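Local coordinates for probable benzoylformate decarboxylase (Rhodococcus jostii, PDB 7ORX), which belongs to the family of thiamine diphosphate-binding enzymes and holds thiamine diphosphate together with a sodium ion, at residues V53-D58 with M82-N87; A373-E378 with Q424-I429; P450-I455 with S512-D517; I455-T460 with L521-T526; Y493-T498 with D517-I522. One frame throughout, in Å; residues are numbered along the deposited sequence.

Interaction 1: residues V53-D58 with M82-N87; sequences VLSMAD and MGALTN
Two helical segments run nearly parallel, 17° between their axes and 9.0 Å apart, with Ser55 facing Ala84 at the narrowest point of the backbones. Small and branched side chains share the space between them. The methyl CB of Ala84 is touched by two neighbours from helix 53-58: CD2 of Leu54 lies 3.5 Å from it, and the hydroxyl OG of Ser55 approaches it at 3.6 Å. Leu54 reaches this far because its CG stands anti to the backbone N (chi1 -167°), and the same CD2 also meets CD1 of Leu85 at 3.7 Å, the two leucine side chains crossing at about a right angle. One turn further on, OD2 of Asp58 passes 4.1 Å from CB of Asn87, with no hydrogen bond across; OD2 bonds weakly to Ser88. Asp58 OD1 is held by Ser93, the Asn87 amide by Ser403 and Gly405, and Ser55 OG by Gly407 O. Ser403, Gly405 and Gly407 lie far along the chain, in the C-terminal thiamine diphosphate-binding domain, so the helix pair is tied to that domain as well. The pairing joins two connecting helices of the alpha/beta fold of an N-terminal thiamine diphosphate-binding domain.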
# COMPACT_ATOMS: atom_id res chain seq x y z
N VAL C 53 -11.61 16.33 -16.70
CA VAL C 53 -12.88 15.68 -16.28
C VAL C 53 -13.04 15.85 -14.77
O VAL C 53 -14.09 16.22 -14.26
CB VAL C 53 -12.85 14.19 -16.63
CG1 VAL C 53 -13.89 13.39 -15.87
CG2 VAL C 53 -12.95 13.97 -18.12
N LEU C 54 -11.98 15.53 -14.08
CA LEU C 54 -12.10 15.35 -12.64
C LEU C 54 -12.14 16.73 -11.99
O LEU C 54 -12.97 16.93 -11.07
CB LEU C 54 -10.94 14.48 -12.20
CG LEU C 54 -11.15 13.98 -10.79
CD1 LEU C 54 -10.91 12.49 -10.74
CD2 LEU C 54 -10.29 14.81 -9.83
N SER C 55 -11.33 17.66 -12.47
CA SER C 55 -11.37 19.07 -12.00
C SER C 55 -12.72 19.73 -12.31
O SER C 55 -13.19 20.49 -11.46
CB SER C 55 -10.24 19.85 -12.59
OG SER C 55 -9.01 19.50 -11.99
N MET C 56 -13.33 19.45 -13.48
CA MET C 56 -14.70 19.91 -13.80
C MET C 56 -15.67 19.36 -12.74
O MET C 56 -16.52 20.11 -12.24
CB MET C 56 -15.15 19.42 -15.19
CG MET C 56 -14.87 20.38 -16.30
SD MET C 56 -15.01 19.65 -17.99
CE MET C 56 -16.63 18.96 -17.79
N ALA C 57 -15.55 18.06 -12.41
CA ALA C 57 -16.42 17.39 -11.44
C ALA C 57 -16.24 18.10 -10.11
O ALA C 57 -17.23 18.34 -9.44
CB ALA C 57 -16.05 15.94 -11.37
N ASP C 58 -15.00 18.44 -9.79
CA ASP C 58 -14.64 19.08 -8.50
C ASP C 58 -15.37 20.43 -8.43
O ASP C 58 -16.06 20.69 -7.43
CB ASP C 58 -13.12 19.19 -8.34
CG ASP C 58 -12.64 19.34 -6.89
OD1 ASP C 58 -13.47 19.13 -5.98
OD2 ASP C 58 -11.43 19.69 -6.65
N MET C 82 -4.81 11.61 -10.92
CA MET C 82 -4.21 11.61 -9.56
C MET C 82 -3.86 13.02 -9.12
O MET C 82 -4.13 13.36 -7.98
CB MET C 82 -2.95 10.76 -9.56
CG MET C 82 -3.29 9.30 -9.78
SD MET C 82 -2.98 8.35 -8.31
CE MET C 82 -4.12 9.14 -7.17
N GLY C 83 -3.28 13.82 -10.00
CA GLY C 83 -2.93 15.22 -9.71
C GLY C 83 -4.15 16.00 -9.26
O GLY C 83 -4.12 16.63 -8.17
N ALA C 84 -5.22 15.93 -10.07
CA ALA C 84 -6.46 16.69 -9.81
C ALA C 84 -7.04 16.24 -8.47
O ALA C 84 -7.46 17.10 -7.70
CB ALA C 84 -7.39 16.49 -10.95
N LEU C 85 -6.97 14.95 -8.19
CA LEU C 85 -7.59 14.29 -7.01
C LEU C 85 -6.99 14.86 -5.72
O LEU C 85 -7.71 14.91 -4.73
CB LEU C 85 -7.36 12.79 -7.13
CG LEU C 85 -8.49 11.89 -6.69
CD1 LEU C 85 -9.86 12.52 -6.92
CD2 LEU C 85 -8.38 10.56 -7.41
N THR C 86 -5.72 15.27 -5.73
CA THR C 86 -5.07 15.91 -4.55
C THR C 86 -5.89 17.13 -4.12
O THR C 86 -6.02 17.36 -2.90
CB THR C 86 -3.61 16.33 -4.82
OG1 THR C 86 -3.51 17.41 -5.80
CG2 THR C 86 -2.75 15.14 -5.20
N ASN C 87 -6.37 17.94 -5.07
CA ASN C 87 -7.11 19.17 -4.72
C ASN C 87 -8.40 18.75 -4.01
O ASN C 87 -8.75 19.39 -3.02
CB ASN C 87 -7.36 20.07 -5.94
CG ASN C 87 -6.10 20.85 -6.31
OD1 ASN C 87 -5.42 21.40 -5.45
ND2 ASN C 87 -5.78 20.90 -7.58

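Interaction 2: residues A373-E378 with Q424-I429; sequences AIYVNE and QVIGLI
Tyr375, Ile426 and Leu428 form the apolar centre of one face of this parallel strand pair. The tyrosine ring and the Ile426 side chain lie side by side and point the same way, with ring atom CE1 3.5 Å from Ile426 CD1. Because Tyr375 CG is anti to its own carbonyl carbon (chi1 -60°), the ring stands beside Ile426 with its CD1 and CE1 turned to the neighbouring strand, and CD1 also comes within 4.0 Å of Leu428 CD1. Ala373 CB extends the patch, touching Ile426 CD1 at 3.8 Å. On the other face Val425 sits between two partners, its CG2 against Ile374 CB at 4.0 Å and its CG1 against Val376 CG2.

Between the faces the backbones are joined by five hydrogen bonds, from Ile374 N to Gln424 O at one end to Glu378 N to Leu428 O, 2.9 Å, at the other; the latter is nearly straight at 173°. At the polar margin Gln424 NE2 turns back to its neighbour Val425 O, 3.0 Å away, and bonds also to Pro450 O. Glu378 directs its carboxylate to backbone N-H groups at Phe408 and, weakly, Gly407 and Gly409. Strands 398-399 and 452-457 flank the pair in the sheet; helix 409-418 covers Val376 and Val425, and Phe386 of helix 383-389 lies over Asn377 and Leu428.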
# COMPACT_ATOMS: atom_id res chain seq x y z
N ALA C 373 -20.84 37.42 -8.71
CA ALA C 373 -19.96 36.55 -9.52
C ALA C 373 -19.35 35.50 -8.60
O ALA C 373 -19.22 35.78 -7.42
CB ALA C 373 -18.90 37.34 -10.22
N ILE C 374 -18.99 34.35 -9.15
CA ILE C 374 -18.11 33.32 -8.55
C ILE C 374 -16.73 33.40 -9.20
O ILE C 374 -16.69 33.27 -10.42
CB ILE C 374 -18.71 31.92 -8.81
CG1 ILE C 374 -20.09 31.79 -8.16
CG2 ILE C 374 -17.76 30.83 -8.37
CD1 ILE C 374 -20.78 30.51 -8.46
N TYR C 375 -15.64 33.57 -8.45
CA TYR C 375 -14.29 33.64 -9.06
C TYR C 375 -13.57 32.32 -8.84
O TYR C 375 -13.34 31.98 -7.70
CB TYR C 375 -13.49 34.83 -8.52
CG TYR C 375 -14.16 36.16 -8.80
CD1 TYR C 375 -14.02 36.80 -10.02
CD2 TYR C 375 -15.00 36.73 -7.88
CE1 TYR C 375 -14.66 38.02 -10.27
CE2 TYR C 375 -15.65 37.92 -8.11
CZ TYR C 375 -15.48 38.58 -9.31
OH TYR C 375 -16.14 39.77 -9.49
N VAL C 376 -13.18 31.65 -9.91
CA VAL C 376 -12.25 30.50 -9.80
C VAL C 376 -10.85 30.99 -10.18
O VAL C 376 -10.58 31.23 -11.36
CB VAL C 376 -12.70 29.32 -10.67
CG1 VAL C 376 -11.71 28.18 -10.67
CG2 VAL C 376 -14.07 28.81 -10.25
N ASN C 377 -9.99 31.13 -9.17
CA ASN C 377 -8.63 31.72 -9.21
C ASN C 377 -7.58 30.62 -9.33
O ASN C 377 -7.59 29.72 -8.54
CB ASN C 377 -8.38 32.48 -7.92
CG ASN C 377 -7.18 33.38 -8.02
OD1 ASN C 377 -6.14 32.97 -8.52
ND2 ASN C 377 -7.32 34.63 -7.62
N GLU C 378 -6.67 30.71 -10.29
CA GLU C 378 -5.47 29.84 -10.33
C GLU C 378 -4.35 30.70 -10.91
O GLU C 378 -3.88 30.42 -12.01
CB GLU C 378 -5.77 28.58 -11.13
CG GLU C 378 -4.68 27.52 -10.99
CD GLU C 378 -5.01 26.19 -11.67
OE1 GLU C 378 -5.32 25.19 -10.91
OE2 GLU C 378 -5.05 26.14 -12.95
N GLN C 424 -22.65 34.28 -12.61
CA GLN C 424 -21.55 34.27 -13.60
C GLN C 424 -20.30 33.74 -12.93
O GLN C 424 -19.89 34.31 -11.93
CB GLN C 424 -21.29 35.67 -14.14
CG GLN C 424 -20.18 35.68 -15.17
CD GLN C 424 -20.56 34.91 -16.41
OE1 GLN C 424 -21.39 35.36 -17.20
NE2 GLN C 424 -19.92 33.76 -16.61
N VAL C 425 -19.72 32.68 -13.46
CA VAL C 425 -18.36 32.23 -13.05
C VAL C 425 -17.34 32.98 -13.91
O VAL C 425 -17.46 32.95 -15.16
CB VAL C 425 -18.20 30.71 -13.18
CG1 VAL C 425 -16.77 30.29 -12.92
CG2 VAL C 425 -19.14 29.99 -12.23
N ILE C 426 -16.35 33.57 -13.26
CA ILE C 426 -15.19 34.21 -13.92
C ILE C 426 -13.94 33.45 -13.50
O ILE C 426 -13.64 33.43 -12.33
CB ILE C 426 -15.13 35.69 -13.53
CG1 ILE C 426 -16.47 36.36 -13.82
CG2 ILE C 426 -13.99 36.38 -14.25
CD1 ILE C 426 -16.61 37.73 -13.21
N GLY C 427 -13.25 32.83 -14.45
CA GLY C 427 -11.94 32.20 -14.23
C GLY C 427 -10.84 33.24 -14.32
O GLY C 427 -10.88 34.05 -15.28
N LEU C 428 -9.94 33.28 -13.35
CA LEU C 428 -8.73 34.12 -13.42
C LEU C 428 -7.53 33.20 -13.35
O LEU C 428 -7.16 32.83 -12.24
CB LEU C 428 -8.78 35.08 -12.24
CG LEU C 428 -9.99 36.00 -12.19
CD1 LEU C 428 -10.12 36.54 -10.77
CD2 LEU C 428 -9.87 37.14 -13.23
N ILE C 429 -7.01 32.81 -14.50
CA ILE C 429 -6.02 31.72 -14.66
C ILE C 429 -4.74 32.38 -15.11
O ILE C 429 -4.83 33.23 -15.98
CB ILE C 429 -6.53 30.72 -15.72
CG1 ILE C 429 -8.01 30.36 -15.53
CG2 ILE C 429 -5.65 29.48 -15.79
CD1 ILE C 429 -8.39 29.97 -14.14

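Interaction 3: residues P450-I455 with S512-D517; sequences PVVIII and SALAAD
Val452 makes most of this contact, resting both of its methyl groups on helix 503-515. CG1 meets Ala513 CB at 4.0 Å, and CG2 lies 3.8 Å from the backbone oxygen of the same alanine, with Leu514 CD2 a looser neighbour at 4.4 Å. The fork is set by chi1 of 179°: CG1 stands anti to the backbone N and CG2 anti to the carbonyl carbon, so CG1 faces the methyl and CG2 the carbonyl oxygen of Ala513. A second, shallower touch is made by Pro450, whose CB is 4.1 Å from Ala516 O and 4.2 Å from the carbonyl carbon of Asp517. No hydrogen bond crosses between the segments.

What positions these groups lies one shell out. The oxygen of Ala513 that Val452 touches also accepts a bond from Ala516 N, at 3.2 Å, as the chain turns out of the helix. Val452 itself is fixed by backbone bonds to Val425 and Gly427, and its neighbour Val451 by one to Thr520. Gln424 links the margin, bonding through NE2 to Pro450 O and packing against both Val452 and Leu514. Helix 503-515 thus lies on the sheet where strand 452-457 begins, with strand 425-430 and strand 520-525 to either side of that strand; helix 409-418 packs on Pro450, Val451 and Ile453.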
# COMPACT_ATOMS: atom_id res chain seq x y z
N PRO C 450 -21.61 29.15 -20.34
CA PRO C 450 -21.22 30.55 -20.53
C PRO C 450 -20.20 31.08 -19.52
O PRO C 450 -20.44 32.12 -18.98
CB PRO C 450 -22.55 31.30 -20.27
CG PRO C 450 -23.25 30.40 -19.26
CD PRO C 450 -22.94 29.00 -19.75
N VAL C 451 -19.12 30.33 -19.26
CA VAL C 451 -17.99 30.79 -18.40
C VAL C 451 -17.32 31.98 -19.08
O VAL C 451 -17.13 31.94 -20.32
CB VAL C 451 -16.84 29.80 -18.23
CG1 VAL C 451 -16.61 29.50 -16.79
CG2 VAL C 451 -16.96 28.56 -19.08
N VAL C 452 -16.76 32.87 -18.27
CA VAL C 452 -15.73 33.82 -18.73
C VAL C 452 -14.37 33.41 -18.16
O VAL C 452 -14.25 33.34 -16.93
CB VAL C 452 -16.14 35.23 -18.29
CG1 VAL C 452 -15.10 36.26 -18.73
CG2 VAL C 452 -17.57 35.53 -18.77
N ILE C 453 -13.40 33.16 -19.04
CA ILE C 453 -12.01 32.78 -18.69
C ILE C 453 -11.09 33.96 -19.00
O ILE C 453 -10.98 34.35 -20.17
CB ILE C 453 -11.63 31.51 -19.46
CG1 ILE C 453 -12.57 30.35 -19.14
CG2 ILE C 453 -10.20 31.11 -19.18
CD1 ILE C 453 -12.53 29.90 -17.71
N ILE C 454 -10.43 34.51 -17.99
CA ILE C 454 -9.40 35.57 -18.15
C ILE C 454 -8.05 34.94 -17.90
O ILE C 454 -7.78 34.53 -16.76
CB ILE C 454 -9.68 36.72 -17.18
CG1 ILE C 454 -11.04 37.34 -17.47
CG2 ILE C 454 -8.57 37.72 -17.24
CD1 ILE C 454 -11.49 38.34 -16.40
N ILE C 455 -7.24 34.82 -18.94
CA ILE C 455 -5.83 34.35 -18.83
C ILE C 455 -5.01 35.59 -18.46
O ILE C 455 -5.04 36.50 -19.22
CB ILE C 455 -5.35 33.75 -20.16
CG1 ILE C 455 -6.24 32.60 -20.66
CG2 ILE C 455 -3.92 33.32 -20.04
CD1 ILE C 455 -6.48 31.53 -19.65
N SER C 512 -18.59 42.73 -22.83
CA SER C 512 -19.05 41.90 -23.96
C SER C 512 -19.16 40.44 -23.54
O SER C 512 -20.25 39.86 -23.72
CB SER C 512 -18.08 42.05 -25.10
OG SER C 512 -18.59 41.42 -26.27
N ALA C 513 -18.07 39.88 -23.01
CA ALA C 513 -17.97 38.50 -22.45
C ALA C 513 -19.09 38.23 -21.44
O ALA C 513 -19.62 37.16 -21.51
CB ALA C 513 -16.63 38.27 -21.82
N LEU C 514 -19.42 39.15 -20.54
CA LEU C 514 -20.48 38.92 -19.51
C LEU C 514 -21.84 38.81 -20.20
O LEU C 514 -22.70 38.12 -19.65
CB LEU C 514 -20.51 40.04 -18.48
CG LEU C 514 -19.29 40.14 -17.57
CD1 LEU C 514 -19.30 41.43 -16.78
CD2 LEU C 514 -19.25 38.98 -16.59
N ALA C 515 -22.06 39.47 -21.34
CA ALA C 515 -23.35 39.41 -22.06
C ALA C 515 -23.51 38.10 -22.84
O ALA C 515 -24.63 37.81 -23.21
CB ALA C 515 -23.47 40.57 -22.99
N ALA C 516 -22.43 37.37 -23.12
CA ALA C 516 -22.39 36.23 -24.07
C ALA C 516 -23.17 35.03 -23.52
O ALA C 516 -23.24 34.84 -22.28
CB ALA C 516 -20.97 35.84 -24.34
N ASP C 517 -23.73 34.24 -24.43
CA ASP C 517 -24.46 32.97 -24.16
C ASP C 517 -23.48 31.82 -24.35
O ASP C 517 -23.92 30.69 -24.52
CB ASP C 517 -25.62 32.74 -25.15
CG ASP C 517 -26.78 33.74 -25.11
OD1 ASP C 517 -27.24 34.08 -24.01
OD2 ASP C 517 -27.23 34.19 -26.20

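Interaction 4: residues I455-T460 with L521-T526; sequences ILNNGT and LIEVRT. With NA (sodium ion), chain J; TPP (thiamine diphosphate), chain I.
Asn457, at the end of strand 455-457, is met by Glu523. The Asn457 CB lies 3.6 Å from Val524 O, and with CG anti to the backbone N (chi1 -179°) the amide stands off its own strand, on the face it shares with Glu523, and the extended Glu523 chain comes to meet it. There the two branches part. ND2 donates to Glu523 OE2 at 2.7 Å, meeting the anti side of the carboxylate from 28° out of its plane, while OD1 accepts from Gly459 N at 2.9 Å and so closes an Asx turn. Below it the parallel backbones are bonded at Ile455, Val524, Asn457 and Thr526, the last donating its N to Asn457 O at 3.1 Å. Ile455 CG1 packs on Leu521 CD1, 3.8 Å away, and Thr526 CG2 on Leu456 CB.

The loop delivers the side chain of Asn458 and the carbonyl of Thr460 to the sodium ion, the Thr460 O lying 2.0 Å from it; Asp431, a water and the thiamine diphosphate oxygens O2A and O3B are further ligands. Asn457 and Asn458 end the sequence motif of this family that opens with Gly430-Asp431-Gly432, the signature of its metal and diphosphate site.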
# COMPACT_ATOMS: atom_id res chain seq x y z
N ILE C 455 -7.24 34.82 -18.94
CA ILE C 455 -5.83 34.35 -18.83
C ILE C 455 -5.01 35.59 -18.46
O ILE C 455 -5.04 36.50 -19.22
CB ILE C 455 -5.35 33.75 -20.16
CG1 ILE C 455 -6.24 32.60 -20.66
CG2 ILE C 455 -3.92 33.32 -20.04
CD1 ILE C 455 -6.48 31.53 -19.65
N LEU C 456 -4.37 35.62 -17.30
CA LEU C 456 -3.40 36.67 -16.95
C LEU C 456 -2.07 36.17 -17.49
O LEU C 456 -1.52 35.26 -16.88
CB LEU C 456 -3.31 36.85 -15.45
CG LEU C 456 -4.47 37.60 -14.83
CD1 LEU C 456 -5.68 36.73 -14.74
CD2 LEU C 456 -4.15 38.04 -13.42
N ASN C 457 -1.65 36.71 -18.63
CA ASN C 457 -0.45 36.25 -19.37
C ASN C 457 0.72 37.18 -19.08
O ASN C 457 0.79 38.24 -19.74
CB ASN C 457 -0.71 36.20 -20.87
CG ASN C 457 0.50 35.72 -21.65
OD1 ASN C 457 1.60 35.64 -21.11
ND2 ASN C 457 0.30 35.36 -22.91
N ASN C 458 1.64 36.79 -18.20
CA ASN C 458 2.87 37.56 -17.92
C ASN C 458 4.10 36.85 -18.53
O ASN C 458 5.22 37.27 -18.24
CB ASN C 458 2.96 37.97 -16.45
CG ASN C 458 2.96 36.87 -15.43
OD1 ASN C 458 3.08 35.71 -15.78
ND2 ASN C 458 2.82 37.26 -14.18
N GLY C 459 3.90 35.88 -19.42
CA GLY C 459 4.97 35.22 -20.19
C GLY C 459 5.85 34.29 -19.35
O GLY C 459 6.83 33.78 -19.90
N THR C 460 5.49 34.05 -18.08
CA THR C 460 6.36 33.44 -17.05
C THR C 460 5.54 32.64 -16.02
O THR C 460 4.29 32.84 -15.88
CB THR C 460 7.21 34.55 -16.41
OG1 THR C 460 8.33 33.99 -15.73
CG2 THR C 460 6.43 35.40 -15.44
N LEU C 521 -13.06 33.74 -23.80
CA LEU C 521 -11.72 33.84 -23.22
C LEU C 521 -11.17 35.21 -23.53
O LEU C 521 -11.16 35.58 -24.70
CB LEU C 521 -10.83 32.78 -23.86
CG LEU C 521 -9.41 32.76 -23.30
CD1 LEU C 521 -8.94 31.33 -23.06
CD2 LEU C 521 -8.47 33.52 -24.20
N ILE C 522 -10.68 35.92 -22.52
CA ILE C 522 -9.92 37.18 -22.70
C ILE C 522 -8.48 36.91 -22.30
O ILE C 522 -8.29 36.56 -21.17
CB ILE C 522 -10.53 38.28 -21.84
CG1 ILE C 522 -11.95 38.60 -22.28
CG2 ILE C 522 -9.66 39.50 -21.84
CD1 ILE C 522 -12.77 39.22 -21.17
N GLU C 523 -7.52 37.08 -23.19
CA GLU C 523 -6.09 36.97 -22.84
C GLU C 523 -5.64 38.38 -22.49
O GLU C 523 -5.66 39.19 -23.35
CB GLU C 523 -5.28 36.38 -23.98
CG GLU C 523 -3.81 36.28 -23.66
CD GLU C 523 -2.91 35.87 -24.83
OE1 GLU C 523 -3.45 35.45 -25.89
OE2 GLU C 523 -1.65 35.97 -24.71
N VAL C 524 -5.36 38.67 -21.24
CA VAL C 524 -4.86 40.00 -20.79
C VAL C 524 -3.35 39.87 -20.74
O VAL C 524 -2.89 38.95 -20.12
CB VAL C 524 -5.38 40.36 -19.39
CG1 VAL C 524 -4.81 41.68 -18.92
CG2 VAL C 524 -6.89 40.39 -19.35
N ARG C 525 -2.63 40.79 -21.36
CA ARG C 525 -1.17 40.92 -21.17
C ARG C 525 -0.96 41.63 -19.84
O ARG C 525 -1.47 42.76 -19.67
CB ARG C 525 -0.54 41.66 -22.35
CG ARG C 525 0.94 41.40 -22.50
CD ARG C 525 1.76 42.62 -22.15
NE ARG C 525 2.10 43.42 -23.33
CZ ARG C 525 3.29 43.44 -23.96
NH1 ARG C 525 4.29 42.68 -23.54
NH2 ARG C 525 3.47 44.23 -25.02
N THR C 526 -0.24 41.00 -18.91
CA THR C 526 0.01 41.51 -17.53
C THR C 526 1.51 41.74 -17.33
O THR C 526 2.31 41.17 -18.12
CB THR C 526 -0.54 40.57 -16.45
OG1 THR C 526 0.09 39.30 -16.61
CG2 THR C 526 -2.05 40.43 -16.50
NA NA J . 2.49 33.69 -15.54
N1' TPP I . 2.94 21.61 -11.41
C2' TPP I . 1.73 21.50 -10.84
CM2 TPP I . 0.81 20.44 -11.34
N3' TPP I . 1.30 22.27 -9.84
C4' TPP I . 2.13 23.22 -9.38
N4' TPP I . 1.66 23.97 -8.37
C5' TPP I . 3.42 23.42 -9.92
C6' TPP I . 3.77 22.55 -10.94
C7' TPP I . 4.37 24.50 -9.43
N3 TPP I . 3.93 25.88 -9.74
C2 TPP I . 3.49 26.71 -8.78
S1 TPP I . 3.12 28.27 -9.38
C5 TPP I . 3.57 27.76 -10.97
C4 TPP I . 3.90 26.44 -11.02
CM4 TPP I . 4.25 25.66 -12.25
C6 TPP I . 3.63 28.74 -12.11
C7 TPP I . 2.31 28.96 -12.78
O7 TPP I . 2.06 30.38 -12.74
PA TPP I . 0.99 31.06 -13.71
O1A TPP I . -0.31 30.35 -13.94
O2A TPP I . 1.78 31.38 -14.93
O3A TPP I . 0.73 32.35 -12.79
PB TPP I . 1.79 33.47 -12.27
O1B TPP I . 1.01 34.50 -11.46
O2B TPP I . 2.84 32.75 -11.45
O3B TPP I . 2.36 34.04 -13.54
O HOH W 1 0.42 34.81 -15.33

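Interaction 5: residues Y493-T498 with D517-I522; sequences YGVRGT and DAPTLI
The beta-alpha-beta unit of strand 496-500, helix 503-515 and strand 520-525 pairs Gly497 with Leu521 and Thr498 with Ile522 as parallel neighbours. Leu521 uses both its backbone N and its backbone O: the N donates to Arg496 O at 3.1 Å, lying in the carbonyl plane, and the O accepts from Thr498 N at the same length. That oxygen is also approached by the CA-H of Gly497, at 3.2 Å.

Ahead of the strands, Val495 fills the entry to the pair. With CG1 anti to the backbone N (chi1 180°), it sets that methyl 3.5 Å from Pro519 O, and its CG2 rests 3.9 Å from Pro519 CG, so one branch touches the backbone oxygen and the other the proline ring. Gly494, with a positive phi in a Schellman motif, ends the preceding helix and turns the chain toward Val495. Across the strands Arg496 and Thr520 lie side by side, pointing the same way; Thr520 CG2 comes to the edge of the guanidinium, 3.9 Å from NH1.

Helix 440-447 packs on Val495 and Pro519, and Tyr493 OH bonds to Asn435 of a second subunit. All the hydrogen bonding between the two segments is thus done by the main chain, and the side chains add van der Waals contact alone, which implies an edge pairing set by backbone geometry.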
# COMPACT_ATOMS: atom_id res chain seq x y z
N TYR C 493 -10.34 25.03 -29.71
CA TYR C 493 -11.32 24.21 -28.96
C TYR C 493 -12.73 24.76 -29.14
O TYR C 493 -13.66 24.14 -28.67
CB TYR C 493 -10.86 24.05 -27.51
CG TYR C 493 -9.75 23.04 -27.33
CD1 TYR C 493 -9.84 21.79 -27.89
CD2 TYR C 493 -8.59 23.32 -26.62
CE1 TYR C 493 -8.83 20.85 -27.75
CE2 TYR C 493 -7.58 22.38 -26.45
CZ TYR C 493 -7.70 21.13 -27.02
OH TYR C 493 -6.76 20.14 -26.94
N GLY C 494 -12.93 25.78 -29.97
CA GLY C 494 -14.27 26.26 -30.34
C GLY C 494 -14.78 27.29 -29.36
O GLY C 494 -16.00 27.55 -29.36
N VAL C 495 -13.90 27.87 -28.56
CA VAL C 495 -14.23 29.07 -27.74
C VAL C 495 -13.71 30.36 -28.40
O VAL C 495 -12.56 30.43 -28.79
CB VAL C 495 -13.71 28.92 -26.31
CG1 VAL C 495 -14.02 30.13 -25.45
CG2 VAL C 495 -14.29 27.68 -25.71
N ARG C 496 -14.57 31.37 -28.42
CA ARG C 496 -14.32 32.73 -28.97
C ARG C 496 -13.33 33.40 -28.02
O ARG C 496 -13.60 33.43 -26.83
CB ARG C 496 -15.68 33.44 -29.15
CG ARG C 496 -15.76 34.92 -28.78
CD ARG C 496 -17.18 35.55 -28.74
NE ARG C 496 -17.21 36.92 -29.29
CZ ARG C 496 -17.16 38.06 -28.60
NH1 ARG C 496 -17.12 38.04 -27.27
NH2 ARG C 496 -17.13 39.22 -29.26
N GLY C 497 -12.22 33.91 -28.53
CA GLY C 497 -11.17 34.55 -27.70
C GLY C 497 -10.70 35.87 -28.27
O GLY C 497 -10.68 35.98 -29.47
N THR C 498 -10.36 36.83 -27.41
CA THR C 498 -9.72 38.12 -27.80
C THR C 498 -8.52 38.35 -26.87
O THR C 498 -8.58 37.87 -25.75
CB THR C 498 -10.74 39.27 -27.86
OG1 THR C 498 -10.56 40.19 -26.78
CG2 THR C 498 -12.18 38.78 -27.84
N ASP C 517 -23.73 34.24 -24.43
CA ASP C 517 -24.46 32.97 -24.16
C ASP C 517 -23.48 31.82 -24.35
O ASP C 517 -23.92 30.69 -24.52
CB ASP C 517 -25.62 32.74 -25.15
CG ASP C 517 -26.78 33.74 -25.11
OD1 ASP C 517 -27.24 34.08 -24.01
OD2 ASP C 517 -27.23 34.19 -26.20
N ALA C 518 -22.19 32.09 -24.46
CA ALA C 518 -21.17 31.08 -24.84
C ALA C 518 -19.90 31.33 -24.04
O ALA C 518 -19.64 32.45 -23.59
CB ALA C 518 -20.90 31.11 -26.33
N PRO C 519 -19.07 30.29 -23.82
CA PRO C 519 -17.74 30.48 -23.27
C PRO C 519 -17.03 31.56 -24.09
O PRO C 519 -17.17 31.59 -25.31
CB PRO C 519 -17.04 29.13 -23.42
CG PRO C 519 -17.87 28.41 -24.42
CD PRO C 519 -19.29 28.89 -24.20
N THR C 520 -16.31 32.41 -23.37
CA THR C 520 -15.47 33.52 -23.89
C THR C 520 -14.16 33.51 -23.11
O THR C 520 -14.19 33.25 -21.89
CB THR C 520 -16.17 34.86 -23.70
OG1 THR C 520 -16.76 34.83 -22.40
CG2 THR C 520 -17.25 35.07 -24.73
N LEU C 521 -13.06 33.74 -23.80
CA LEU C 521 -11.72 33.84 -23.22
C LEU C 521 -11.17 35.21 -23.53
O LEU C 521 -11.16 35.58 -24.70
CB LEU C 521 -10.83 32.78 -23.86
CG LEU C 521 -9.41 32.76 -23.30
CD1 LEU C 521 -8.94 31.33 -23.06
CD2 LEU C 521 -8.47 33.52 -24.20
N ILE C 522 -10.68 35.92 -22.52
CA ILE C 522 -9.92 37.18 -22.70
C ILE C 522 -8.48 36.91 -22.30
O ILE C 522 -8.29 36.56 -21.17
CB ILE C 522 -10.53 38.28 -21.84
CG1 ILE C 522 -11.95 38.60 -22.28
CG2 ILE C 522 -9.66 39.50 -21.84
CD1 ILE C 522 -12.77 39.22 -21.17

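In the fold
Interactions 2, 4 and 5 are strand pairings of one parallel sheet, and interaction 3 lays helix 503-515 on it. Ile429 O of interaction 2 reaches Leu456 N of interaction 4 at 2.8 Å, a probable hydrogen bond. Interactions 3 and 4 share Ile455, and interactions 4 and 5 share Leu521 and Ile522, so strand 520-525 links the metal loop to the edge strand. Interactions 3 and 5 have centres only about 7 Å apart. The cofactor lies at the end of this sheet: interaction 4 supplies sodium ligands, and the Ile429 side chain is about 6 Å from thiamine diphosphate. Interaction 1 lies about 17 Å from interaction 2, centre to centre, yet the Asn87 side chain comes within about 8 Å of thiamine diphosphate.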